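Local coordinates for protein trichosurin (Trichosurus vulpecula, PDB 2RA6) that probably binds and carries small hydrophobic molecules in possum milk whey, as lipocalins generally do, and here holds 4-ethylphenol inside its barrel, at residues His27-Val32 and Arg131-Ser136; Asn49-Ile54 and Gly63-Arg68; Ser103-Glu108 and Asn137-Arg142; Asn107-Phe112 and Ala126-Arg131. The protein carries 1 engineered substitution. All blocks are in the same frame, centred on the assembly; numbering follows the deposited sequence.

Three of the contacts belong to one lipocalin barrel, and contact 3 ties its outer helix to a neighbouring turn. Contacts 1 and 4 share Arg131, and their centres lie about 7 Å apart where strands 29-35 and 121-130 run side by side. Contact 3 shares Asn107 and Glu108 with contact 4, again about 7 Å between centres, and its Ser104 OG reaches Tyr109 OH. Contact 2 meets contact 1 through Thr30 OG1 and Ile51 N, 3.0 Å apart. Contacts 2 and 4, about 13 Å apart by their centres, both touch 4-ethylphenol, and Ile51 CG2 packs on Phe129 CE1. The zinc ion belongs to contact 1 alone among the four.

Contact 1: His27-Val32 and Arg131-Ser136; sequences HWHTVV and RTPNLS. With ZN (zinc ion), chain K.
Arg131 NH1 donates to the backbone His27 O over 3.0 Å; the oxygen lies in the guanidinium plane, whereas the nitrogen stands above the plane of the carbonyl. That bond helps fix the rotation of the guanidinium, which lies flat on Trp28 with planes 12° apart. Its CZ is 3.8 Å from the centroid of the Trp28 six-membered ring, a cation-pi stack, and a bend at chi2 (-55°) brings Arg131 CD over the same face. Such an arginine, following the last barrel strand and stacked on a tryptophan near the start of the first, is a lipocalin hallmark at the closed end of the barrel. His27 NE2 and His29 NE2 each bind the zinc ion at 2.0 Å, with two ligand atoms from elsewhere completing the site. Pro133 CD sits over the His29 ring, 4.0 Å from its centroid, while Arg131 O lies at the ring edge. Farther along, Val31 CG2 touches Leu135 CD1, and a water donates to both Thr30 O and Pro133 O. Trp28 also packs on Ile51 and Ile54 of strand 49-57, Val31 and Val32 form a classic beta bulge opposite Leu128 of strand 121-130, and segment 131-136 leads into helix 137-148, N-capped by Ser136.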
# COMPACT_ATOMS: atom_id res chain seq x y z
N HIS B 27 13.71 -21.46 -2.60
CA HIS B 27 13.07 -22.14 -1.47
C HIS B 27 12.58 -21.22 -0.35
O HIS B 27 13.38 -20.55 0.29
CB HIS B 27 14.08 -23.13 -0.87
CG HIS B 27 13.47 -24.16 0.04
ND1 HIS B 27 12.94 -25.34 -0.43
CD2 HIS B 27 13.34 -24.20 1.39
CE1 HIS B 27 12.52 -26.07 0.59
NE2 HIS B 27 12.75 -25.40 1.70
N TRP B 28 11.27 -21.19 -0.10
CA TRP B 28 10.71 -20.35 0.96
C TRP B 28 9.63 -21.07 1.76
O TRP B 28 9.05 -22.06 1.31
CB TRP B 28 10.10 -19.07 0.39
CG TRP B 28 11.09 -18.14 -0.21
CD1 TRP B 28 11.33 -17.93 -1.54
CD2 TRP B 28 12.01 -17.29 0.50
NE1 TRP B 28 12.32 -17.00 -1.70
CE2 TRP B 28 12.76 -16.60 -0.47
CE3 TRP B 28 12.26 -17.05 1.86
CZ2 TRP B 28 13.76 -15.67 -0.13
CZ3 TRP B 28 13.25 -16.13 2.20
CH2 TRP B 28 13.99 -15.46 1.21
N HIS B 29 9.37 -20.55 2.96
CA HIS B 29 8.34 -21.06 3.87
C HIS B 29 7.57 -19.88 4.43
O HIS B 29 8.16 -18.84 4.75
CB HIS B 29 8.96 -21.79 5.07
CG HIS B 29 9.58 -23.10 4.74
ND1 HIS B 29 8.93 -24.30 4.92
CD2 HIS B 29 10.81 -23.40 4.25
CE1 HIS B 29 9.73 -25.29 4.55
NE2 HIS B 29 10.87 -24.76 4.14
N THR B 30 6.25 -20.02 4.57
CA THR B 30 5.48 -18.94 5.17
C THR B 30 5.63 -19.14 6.68
O THR B 30 5.36 -20.21 7.21
CB THR B 30 4.00 -19.03 4.77
OG1 THR B 30 3.87 -18.75 3.37
CG2 THR B 30 3.17 -18.01 5.56
N VAL B 31 6.07 -18.09 7.37
CA VAL B 31 6.29 -18.16 8.81
C VAL B 31 5.25 -17.36 9.60
O VAL B 31 4.76 -17.82 10.63
CB VAL B 31 7.71 -17.66 9.14
CG1 VAL B 31 7.96 -17.75 10.64
CG2 VAL B 31 8.73 -18.52 8.38
N VAL B 32 4.92 -16.17 9.11
CA VAL B 32 3.92 -15.34 9.77
C VAL B 32 3.01 -14.67 8.74
O VAL B 32 3.46 -14.26 7.67
CB VAL B 32 4.57 -14.22 10.63
CG1 VAL B 32 3.49 -13.52 11.48
CG2 VAL B 32 5.63 -14.82 11.55
N ARG B 131 13.71 -19.00 5.03
CA ARG B 131 14.37 -20.05 4.25
C ARG B 131 14.00 -21.42 4.80
O ARG B 131 14.07 -22.43 4.09
CB ARG B 131 15.89 -19.89 4.29
CG ARG B 131 16.42 -18.76 3.44
CD ARG B 131 15.95 -18.90 2.01
NE ARG B 131 16.64 -17.97 1.12
CZ ARG B 131 16.38 -17.85 -0.18
NH1 ARG B 131 15.44 -18.60 -0.74
NH2 ARG B 131 17.06 -16.98 -0.91
N THR B 132 13.62 -21.44 6.08
CA THR B 132 13.22 -22.66 6.76
C THR B 132 11.86 -22.38 7.41
O THR B 132 11.37 -21.25 7.38
CB THR B 132 14.27 -23.10 7.81
OG1 THR B 132 14.26 -22.18 8.92
CG2 THR B 132 15.67 -23.13 7.20
N PRO B 133 11.24 -23.41 8.02
CA PRO B 133 9.93 -23.26 8.67
C PRO B 133 9.75 -22.19 9.73
O PRO B 133 8.62 -21.80 10.04
CB PRO B 133 9.66 -24.66 9.23
CG PRO B 133 10.39 -25.54 8.29
CD PRO B 133 11.69 -24.81 8.11
N ASN B 134 10.84 -21.71 10.31
CA ASN B 134 10.74 -20.70 11.36
C ASN B 134 11.77 -19.60 11.13
O ASN B 134 12.67 -19.74 10.31
CB ASN B 134 10.96 -21.35 12.73
CG ASN B 134 10.19 -20.66 13.85
OD1 ASN B 134 9.82 -19.48 13.75
ND2 ASN B 134 9.95 -21.39 14.94
N LEU B 135 11.63 -18.50 11.88
CA LEU B 135 12.56 -17.37 11.78
C LEU B 135 12.93 -16.90 13.18
O LEU B 135 12.22 -17.18 14.14
CB LEU B 135 11.93 -16.21 11.01
CG LEU B 135 11.93 -16.33 9.48
CD1 LEU B 135 11.04 -15.26 8.88
CD2 LEU B 135 13.35 -16.20 8.96
N SER B 136 14.03 -16.16 13.28
CA SER B 136 14.50 -15.65 14.57
C SER B 136 13.42 -14.84 15.25
O SER B 136 12.61 -14.18 14.59
CB SER B 136 15.74 -14.77 14.39
OG SER B 136 15.39 -13.47 13.96
ZN ZN K . 12.41 -25.91 3.58
O HOH W 1 6.30 -22.42 8.57

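Contact 2: Asn49-Ile54 and Gly63-Arg68; sequences NFIQNI and GFFLTR. With ETY (4-ethylphenol), chain P; IPA (isopropyl alcohol), chain R.
This is an antiparallel pairing within the beta hairpin of strands 49-57 and 60-69, in the wall of the barrel, with one face turned to the ligand and the other outward. Phe50 and Leu66 form a hydrogen-bonded pair, Phe50 N donating to Leu66 O at 2.9 Å. The returning bond from Leu66 N shares its acceptor: Gln52 NE2 also reaches Phe50 O, at 3.0 Å, and the two donors come from opposite faces of the carbonyl plane. Gln52 CG lies over one face of the Phe64 ring; from there the chain bends at chi2 (-61°), which turns the amide back toward Phe50 O and against Leu66 CD1. Asn53 ND2 comes to the edge of that same ring. Both Gln52 and Asn53 face Phe64, a classic beta bulge: Phe64 O takes Gln52 N at 2.8 Å and, weakly, Asn53 N.

On the inward side Ile51 CD1 sits squarely over the Phe65 ring, 3.6 Å from its centroid. Thr67 OG1 donates to Asn49 OD1 at 2.8 Å from above the amide plane, while Asn49 ND2 binds an isopropyl alcohol, probably from the crystallisation liquor. Gly63, with no side chain to intervene, donates its backbone N-H to the phenol oxygen O1 of 4-ethylphenol, N to O1 3.0 Å, and Leu61 O bonds to the ligand as well. The ethyl carbon C8 lies at the edge of Phe65. Bulged antiparallel strands lining an apolar calyx are typical of the lipocalin barrel.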
# COMPACT_ATOMS: atom_id res chain seq x y z
N ASN B 49 -2.32 -19.04 2.26
CA ASN B 49 -1.57 -19.85 1.32
C ASN B 49 -0.15 -19.94 1.85
O ASN B 49 0.37 -19.00 2.44
CB ASN B 49 -1.58 -19.20 -0.07
CG ASN B 49 -2.99 -18.92 -0.56
OD1 ASN B 49 -3.83 -19.82 -0.60
ND2 ASN B 49 -3.25 -17.68 -0.94
N PHE B 50 0.46 -21.10 1.65
CA PHE B 50 1.80 -21.36 2.15
C PHE B 50 2.79 -21.44 1.00
O PHE B 50 2.74 -22.37 0.19
CB PHE B 50 1.77 -22.67 2.92
CG PHE B 50 0.62 -22.76 3.88
CD1 PHE B 50 0.59 -21.99 5.03
CD2 PHE B 50 -0.46 -23.59 3.60
CE1 PHE B 50 -0.49 -22.04 5.91
CE2 PHE B 50 -1.56 -23.65 4.46
CZ PHE B 50 -1.57 -22.88 5.62
N ILE B 51 3.68 -20.47 0.93
CA ILE B 51 4.67 -20.43 -0.14
C ILE B 51 5.60 -21.64 -0.09
O ILE B 51 5.93 -22.14 0.98
CB ILE B 51 5.50 -19.12 -0.08
CG1 ILE B 51 6.38 -18.98 -1.32
CG2 ILE B 51 6.38 -19.10 1.16
CD1 ILE B 51 5.60 -18.73 -2.60
N GLN B 52 5.98 -22.11 -1.28
CA GLN B 52 6.90 -23.25 -1.39
C GLN B 52 8.14 -22.77 -2.13
O GLN B 52 9.27 -23.13 -1.77
CB GLN B 52 6.24 -24.40 -2.17
CG GLN B 52 4.90 -24.89 -1.59
CD GLN B 52 5.01 -25.44 -0.18
OE1 GLN B 52 5.76 -26.40 0.07
NE2 GLN B 52 4.27 -24.85 0.75
N ASN B 53 7.95 -21.96 -3.16
CA ASN B 53 9.08 -21.43 -3.90
C ASN B 53 8.72 -20.25 -4.79
O ASN B 53 7.56 -20.05 -5.15
CB ASN B 53 9.72 -22.53 -4.75
CG ASN B 53 8.73 -23.28 -5.60
OD1 ASN B 53 8.11 -22.71 -6.50
ND2 ASN B 53 8.57 -24.57 -5.32
N ILE B 54 9.73 -19.45 -5.10
CA ILE B 54 9.55 -18.29 -5.95
C ILE B 54 10.62 -18.35 -7.02
O ILE B 54 11.80 -18.53 -6.72
CB ILE B 54 9.71 -16.97 -5.17
CG1 ILE B 54 8.61 -16.86 -4.11
CG2 ILE B 54 9.64 -15.79 -6.12
CD1 ILE B 54 8.74 -15.63 -3.21
N GLY B 63 5.25 -17.52 -8.20
CA GLY B 63 5.15 -18.19 -6.93
C GLY B 63 4.35 -19.47 -6.95
O GLY B 63 3.34 -19.59 -7.65
N PHE B 64 4.82 -20.45 -6.19
CA PHE B 64 4.14 -21.73 -6.05
C PHE B 64 3.79 -21.85 -4.58
O PHE B 64 4.67 -21.84 -3.72
CB PHE B 64 5.06 -22.87 -6.51
CG PHE B 64 4.61 -24.24 -6.06
CD1 PHE B 64 3.29 -24.64 -6.21
CD2 PHE B 64 5.52 -25.12 -5.49
CE1 PHE B 64 2.88 -25.90 -5.79
CE2 PHE B 64 5.13 -26.39 -5.07
CZ PHE B 64 3.80 -26.78 -5.22
N PHE B 65 2.49 -21.91 -4.30
CA PHE B 65 1.95 -22.02 -2.95
C PHE B 65 1.10 -23.27 -2.80
O PHE B 65 0.74 -23.92 -3.79
CB PHE B 65 1.01 -20.84 -2.63
CG PHE B 65 1.61 -19.47 -2.80
CD1 PHE B 65 1.76 -18.90 -4.07
CD2 PHE B 65 1.95 -18.71 -1.69
CE1 PHE B 65 2.25 -17.60 -4.21
CE2 PHE B 65 2.44 -17.41 -1.83
CZ PHE B 65 2.59 -16.86 -3.09
N LEU B 66 0.77 -23.59 -1.55
CA LEU B 66 -0.12 -24.70 -1.25
C LEU B 66 -1.26 -24.07 -0.47
O LEU B 66 -1.05 -23.12 0.29
CB LEU B 66 0.56 -25.75 -0.38
CG LEU B 66 1.61 -26.60 -1.10
CD1 LEU B 66 2.24 -27.56 -0.10
CD2 LEU B 66 0.98 -27.36 -2.25
N THR B 67 -2.47 -24.56 -0.69
CA THR B 67 -3.65 -24.06 -0.00
C THR B 67 -4.40 -25.28 0.49
O THR B 67 -4.41 -26.31 -0.18
CB THR B 67 -4.60 -23.29 -0.95
OG1 THR B 67 -3.85 -22.36 -1.74
CG2 THR B 67 -5.65 -22.55 -0.14
N ARG B 68 -5.02 -25.17 1.66
CA ARG B 68 -5.77 -26.28 2.23
C ARG B 68 -7.23 -26.22 1.78
O ARG B 68 -7.91 -25.22 2.01
CB ARG B 68 -5.72 -26.25 3.76
CG ARG B 68 -6.46 -27.39 4.44
CD ARG B 68 -6.53 -27.21 5.95
NE ARG B 68 -7.31 -28.27 6.59
CZ ARG B 68 -7.55 -28.35 7.89
NH1 ARG B 68 -7.07 -27.42 8.72
NH2 ARG B 68 -8.27 -29.35 8.38
C8 ETY P . 4.03 -13.68 -1.72
C7 ETY P . 4.54 -12.80 -2.87
CG ETY P . 4.30 -13.39 -4.23
C3 ETY P . 3.02 -13.33 -4.84
C2 ETY P . 2.79 -13.88 -6.12
C5 ETY P . 5.35 -14.03 -4.94
C6 ETY P . 5.14 -14.59 -6.22
C1 ETY P . 3.85 -14.51 -6.80
O1 ETY P . 3.63 -15.04 -8.05
C1 IPA R . -1.88 -15.11 -2.63
C2 IPA R . -1.17 -14.86 -1.35
C3 IPA R . 0.14 -14.71 -2.06
O2 IPA R . -1.22 -15.95 -0.41

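Contact 3: Ser103-Glu108 and Asn137-Arg142; sequences SSKPNE and NEIKKR
Glu108 and Ile139 mark the nearest approach of the two backbones, their CA atoms still 9.6 Å apart, so the contact is made by side chains reaching across. Residues 103-108 form the connection from strand 96-102 to strand 109-118, where Glu108 N bonds to Lys105 O at 2.8 Å and closes a type I beta turn with Pro106 and Asn107 at its corners. Segment 137-142 is the opening part of the helix that packs on the outside of the barrel in lipocalins; its i to i+4 bonds run from Lys141 N to Asn137 O and from Arg142 N to Glu138 O.

Ile139 is the buried member of the contact, and its CD1 lies 3.8 Å from Lys105 CE. Kinks at chi3 and chi4 turn the end of the lysine aside, so that its methylene chain rather than its ammonium crosses the isoleucine. The ammonium gives a weak bond to Ser104 OG of its own loop. Arg142 approaches the same hydroxyl edge-on: its chain is extended through chi2 and then bends at chi3 (54°), and NH1 makes a weak bond to Ser104 OG at 3.5 Å. The stronger partner of that hydroxyl is Tyr109 OH, at the start of the next strand. Lys105 NZ and Arg142 NH2, like charges, come within 3.7 Å, which probably costs some stability; Glu138 OE2 is farther from the ammonium, at 5.7 Å, and may offset part of it. On the flank away from Arg142, Glu108 OE1 rests 4.0 Å from Ile139 CD1.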
# COMPACT_ATOMS: atom_id res chain seq x y z
N SER B 103 13.11 -6.33 2.65
CA SER B 103 13.98 -7.21 3.43
C SER B 103 15.35 -6.61 3.67
O SER B 103 16.04 -6.22 2.73
CB SER B 103 14.19 -8.58 2.76
OG SER B 103 15.03 -9.38 3.60
N SER B 104 15.74 -6.55 4.94
CA SER B 104 17.03 -6.03 5.33
C SER B 104 18.06 -7.15 5.23
O SER B 104 19.26 -6.91 5.22
CB SER B 104 16.98 -5.48 6.76
OG SER B 104 16.62 -6.48 7.69
N LYS B 105 17.56 -8.39 5.17
CA LYS B 105 18.40 -9.58 5.05
C LYS B 105 17.75 -10.49 4.02
O LYS B 105 17.14 -11.51 4.37
CB LYS B 105 18.50 -10.28 6.41
CG LYS B 105 19.33 -9.50 7.43
CD LYS B 105 19.44 -10.24 8.75
CE LYS B 105 18.15 -10.15 9.55
NZ LYS B 105 17.84 -8.75 9.93
N PRO B 106 17.89 -10.15 2.73
CA PRO B 106 17.33 -10.88 1.59
C PRO B 106 17.59 -12.38 1.50
O PRO B 106 16.80 -13.11 0.90
CB PRO B 106 17.89 -10.11 0.39
CG PRO B 106 19.19 -9.58 0.90
CD PRO B 106 18.81 -9.10 2.27
N ASN B 107 18.69 -12.84 2.10
CA ASN B 107 19.02 -14.26 2.06
C ASN B 107 18.46 -14.99 3.27
O ASN B 107 18.48 -16.22 3.33
CB ASN B 107 20.54 -14.44 2.02
CG ASN B 107 20.94 -15.85 1.61
OD1 ASN B 107 22.08 -16.27 1.83
ND2 ASN B 107 20.01 -16.58 1.01
N GLU B 108 17.96 -14.23 4.24
CA GLU B 108 17.41 -14.81 5.46
C GLU B 108 15.88 -14.79 5.49
O GLU B 108 15.26 -15.76 5.92
CB GLU B 108 17.95 -14.08 6.70
CG GLU B 108 19.40 -14.40 7.04
CD GLU B 108 19.85 -13.75 8.34
OE1 GLU B 108 19.04 -13.69 9.29
OE2 GLU B 108 21.02 -13.31 8.42
N ASN B 137 13.41 -14.89 16.58
CA ASN B 137 12.45 -14.14 17.37
C ASN B 137 12.59 -12.66 17.08
O ASN B 137 11.60 -11.92 17.07
CB ASN B 137 12.68 -14.43 18.86
CG ASN B 137 12.24 -15.83 19.26
OD1 ASN B 137 12.87 -16.47 20.12
ND2 ASN B 137 11.15 -16.30 18.67
N GLU B 138 13.82 -12.21 16.83
CA GLU B 138 14.09 -10.81 16.54
C GLU B 138 13.34 -10.38 15.27
O GLU B 138 12.65 -9.36 15.27
CB GLU B 138 15.59 -10.58 16.35
CG GLU B 138 15.97 -9.12 16.12
CD GLU B 138 17.43 -8.95 15.71
OE1 GLU B 138 17.89 -7.80 15.62
OE2 GLU B 138 18.10 -9.97 15.48
N ILE B 139 13.50 -11.16 14.21
CA ILE B 139 12.84 -10.86 12.94
C ILE B 139 11.33 -10.89 13.08
O ILE B 139 10.63 -9.99 12.60
CB ILE B 139 13.29 -11.84 11.83
CG1 ILE B 139 14.76 -11.59 11.49
CG2 ILE B 139 12.43 -11.66 10.58
CD1 ILE B 139 15.34 -12.59 10.51
N LYS B 140 10.81 -11.92 13.74
CA LYS B 140 9.36 -12.02 13.92
C LYS B 140 8.82 -10.88 14.77
O LYS B 140 7.76 -10.33 14.48
CB LYS B 140 8.98 -13.38 14.51
CG LYS B 140 9.25 -14.53 13.56
CD LYS B 140 8.55 -15.83 13.96
CE LYS B 140 9.08 -16.41 15.25
NZ LYS B 140 8.47 -17.75 15.50
N LYS B 141 9.56 -10.51 15.82
CA LYS B 141 9.15 -9.43 16.71
C LYS B 141 9.02 -8.11 15.96
O LYS B 141 8.04 -7.38 16.14
CB LYS B 141 10.16 -9.26 17.85
CG LYS B 141 9.80 -8.16 18.84
CD LYS B 141 10.89 -7.97 19.88
CE LYS B 141 10.53 -6.89 20.88
NZ LYS B 141 9.32 -7.27 21.67
N ARG B 142 10.01 -7.80 15.13
CA ARG B 142 9.99 -6.56 14.36
C ARG B 142 8.82 -6.55 13.38
O ARG B 142 8.11 -5.55 13.26
CB ARG B 142 11.32 -6.40 13.62
CG ARG B 142 11.47 -5.10 12.85
CD ARG B 142 12.85 -5.01 12.20
NE ARG B 142 13.13 -6.18 11.36
CZ ARG B 142 14.24 -6.35 10.66
NH1 ARG B 142 15.19 -5.43 10.67
NH2 ARG B 142 14.40 -7.45 9.93

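Contact 4: Asn107-Phe112 and Ala126-Arg131; sequences NEYAKF and ANLFGR. With ETY (4-ethylphenol), chain P.
Phe112 and Phe129 are packed closely on the inner face, CD2 of the first 3.6 Å from CE2 of the second, with ring planes inclined at 49°. 4-Ethylphenol completes this corner: its C7 lies over the centre of the Phe112 ring, 3.5 Å from CG, whereas its C8 meets the edge of Phe129 at CZ. Beneath the rings the backbones are tightly joined. Phe129 N reaches Ala110 O in a nearly straight 2.8 Å bond that Ala110 N answers to Phe129 O, and Asn127 N and Phe112 O, also 2.8 Å apart, open the next hydrogen-bonded pair. Strands 109-118 and 121-130 form an antiparallel hairpin of the lipocalin barrel, their local axes at 164°. On its outer face Tyr109 CD1 touches Leu128 CD1 at 3.7 Å; chi1 of 78° sets the tyrosine CG between the backbone N and the carbonyl carbon, and helix 137-148 covers this side through Ile139 and Phe143. The end nearest solvent is looser. Beyond Gly130, Arg131 NE makes a weak 3.4 Å bond to Asn107 O, which lies at the guanidinium edge, the group being held mainly through NH1 on His27 O, and the exposed Asn107 amide stands almost perpendicular to it, ND2 3.5 Å from Arg131 NH2.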
# COMPACT_ATOMS: atom_id res chain seq x y z
N ASN B 107 18.69 -12.84 2.10
CA ASN B 107 19.02 -14.26 2.06
C ASN B 107 18.46 -14.99 3.27
O ASN B 107 18.48 -16.22 3.33
CB ASN B 107 20.54 -14.44 2.02
CG ASN B 107 20.94 -15.85 1.61
OD1 ASN B 107 22.08 -16.27 1.83
ND2 ASN B 107 20.01 -16.58 1.01
N GLU B 108 17.96 -14.23 4.24
CA GLU B 108 17.41 -14.81 5.46
C GLU B 108 15.88 -14.79 5.49
O GLU B 108 15.26 -15.76 5.92
CB GLU B 108 17.95 -14.08 6.70
CG GLU B 108 19.40 -14.40 7.04
CD GLU B 108 19.85 -13.75 8.34
OE1 GLU B 108 19.04 -13.69 9.29
OE2 GLU B 108 21.02 -13.31 8.42
N TYR B 109 15.28 -13.70 5.04
CA TYR B 109 13.82 -13.59 5.04
C TYR B 109 13.32 -12.68 3.94
O TYR B 109 14.09 -11.93 3.34
CB TYR B 109 13.33 -13.06 6.39
CG TYR B 109 13.47 -11.56 6.59
CD1 TYR B 109 12.46 -10.67 6.19
CD2 TYR B 109 14.62 -11.02 7.17
CE1 TYR B 109 12.59 -9.30 6.37
CE2 TYR B 109 14.76 -9.64 7.35
CZ TYR B 109 13.75 -8.78 6.95
OH TYR B 109 13.88 -7.42 7.11
N ALA B 110 12.02 -12.76 3.68
CA ALA B 110 11.38 -11.91 2.68
C ALA B 110 10.06 -11.45 3.28
O ALA B 110 9.33 -12.23 3.89
CB ALA B 110 11.13 -12.69 1.40
N LYS B 111 9.78 -10.16 3.11
CA LYS B 111 8.53 -9.59 3.59
C LYS B 111 7.76 -9.11 2.37
O LYS B 111 8.29 -8.39 1.53
CB LYS B 111 8.82 -8.41 4.52
CG LYS B 111 7.58 -7.70 5.03
CD LYS B 111 7.98 -6.50 5.89
CE LYS B 111 6.77 -5.72 6.36
NZ LYS B 111 7.18 -4.55 7.18
N PHE B 112 6.52 -9.55 2.26
CA PHE B 112 5.68 -9.13 1.15
C PHE B 112 4.41 -8.52 1.71
O PHE B 112 3.70 -9.16 2.48
CB PHE B 112 5.31 -10.31 0.25
CG PHE B 112 6.41 -10.72 -0.69
CD1 PHE B 112 6.62 -10.02 -1.88
CD2 PHE B 112 7.23 -11.80 -0.40
CE1 PHE B 112 7.63 -10.40 -2.76
CE2 PHE B 112 8.24 -12.18 -1.27
CZ PHE B 112 8.44 -11.48 -2.46
N ALA B 126 0.05 -9.01 5.16
CA ALA B 126 1.50 -9.01 5.25
C ALA B 126 1.98 -10.44 5.40
O ALA B 126 1.41 -11.22 6.17
CB ALA B 126 1.95 -8.17 6.44
N ASN B 127 3.02 -10.79 4.65
CA ASN B 127 3.57 -12.13 4.68
C ASN B 127 5.04 -12.10 5.06
O ASN B 127 5.79 -11.29 4.53
CB ASN B 127 3.46 -12.77 3.29
CG ASN B 127 2.03 -12.96 2.82
OD1 ASN B 127 1.53 -14.08 2.74
ND2 ASN B 127 1.35 -11.86 2.50
N LEU B 128 5.44 -12.96 5.98
CA LEU B 128 6.85 -13.06 6.37
C LEU B 128 7.31 -14.46 5.99
O LEU B 128 6.79 -15.46 6.50
CB LEU B 128 7.03 -12.84 7.87
CG LEU B 128 8.49 -12.89 8.36
CD1 LEU B 128 9.29 -11.74 7.80
CD2 LEU B 128 8.50 -12.85 9.90
N PHE B 129 8.28 -14.52 5.06
CA PHE B 129 8.81 -15.80 4.60
C PHE B 129 10.22 -16.05 5.11
O PHE B 129 11.02 -15.12 5.23
CB PHE B 129 8.91 -15.85 3.07
CG PHE B 129 7.61 -15.68 2.35
CD1 PHE B 129 6.39 -15.94 2.96
CD2 PHE B 129 7.62 -15.32 1.01
CE1 PHE B 129 5.20 -15.84 2.24
CE2 PHE B 129 6.45 -15.22 0.28
CZ PHE B 129 5.23 -15.48 0.90
N GLY B 130 10.51 -17.32 5.38
CA GLY B 130 11.83 -17.70 5.85
C GLY B 130 12.39 -18.80 4.96
O GLY B 130 11.65 -19.45 4.22
N ARG B 131 13.71 -19.00 5.03
CA ARG B 131 14.37 -20.05 4.25
C ARG B 131 14.00 -21.42 4.80
O ARG B 131 14.07 -22.43 4.09
CB ARG B 131 15.89 -19.89 4.29
CG ARG B 131 16.42 -18.76 3.44
CD ARG B 131 15.95 -18.90 2.01
NE ARG B 131 16.64 -17.97 1.12
CZ ARG B 131 16.38 -17.85 -0.18
NH1 ARG B 131 15.44 -18.60 -0.74
NH2 ARG B 131 17.06 -16.98 -0.91
C8 ETY P . 4.03 -13.68 -1.72
C7 ETY P . 4.54 -12.80 -2.87
CG ETY P . 4.30 -13.39 -4.23
C3 ETY P . 3.02 -13.33 -4.84
C2 ETY P . 2.79 -13.88 -6.12
C5 ETY P . 5.35 -14.03 -4.94
C6 ETY P . 5.14 -14.59 -6.22
C1 ETY P . 3.85 -14.51 -6.80
O1 ETY P . 3.63 -15.04 -8.05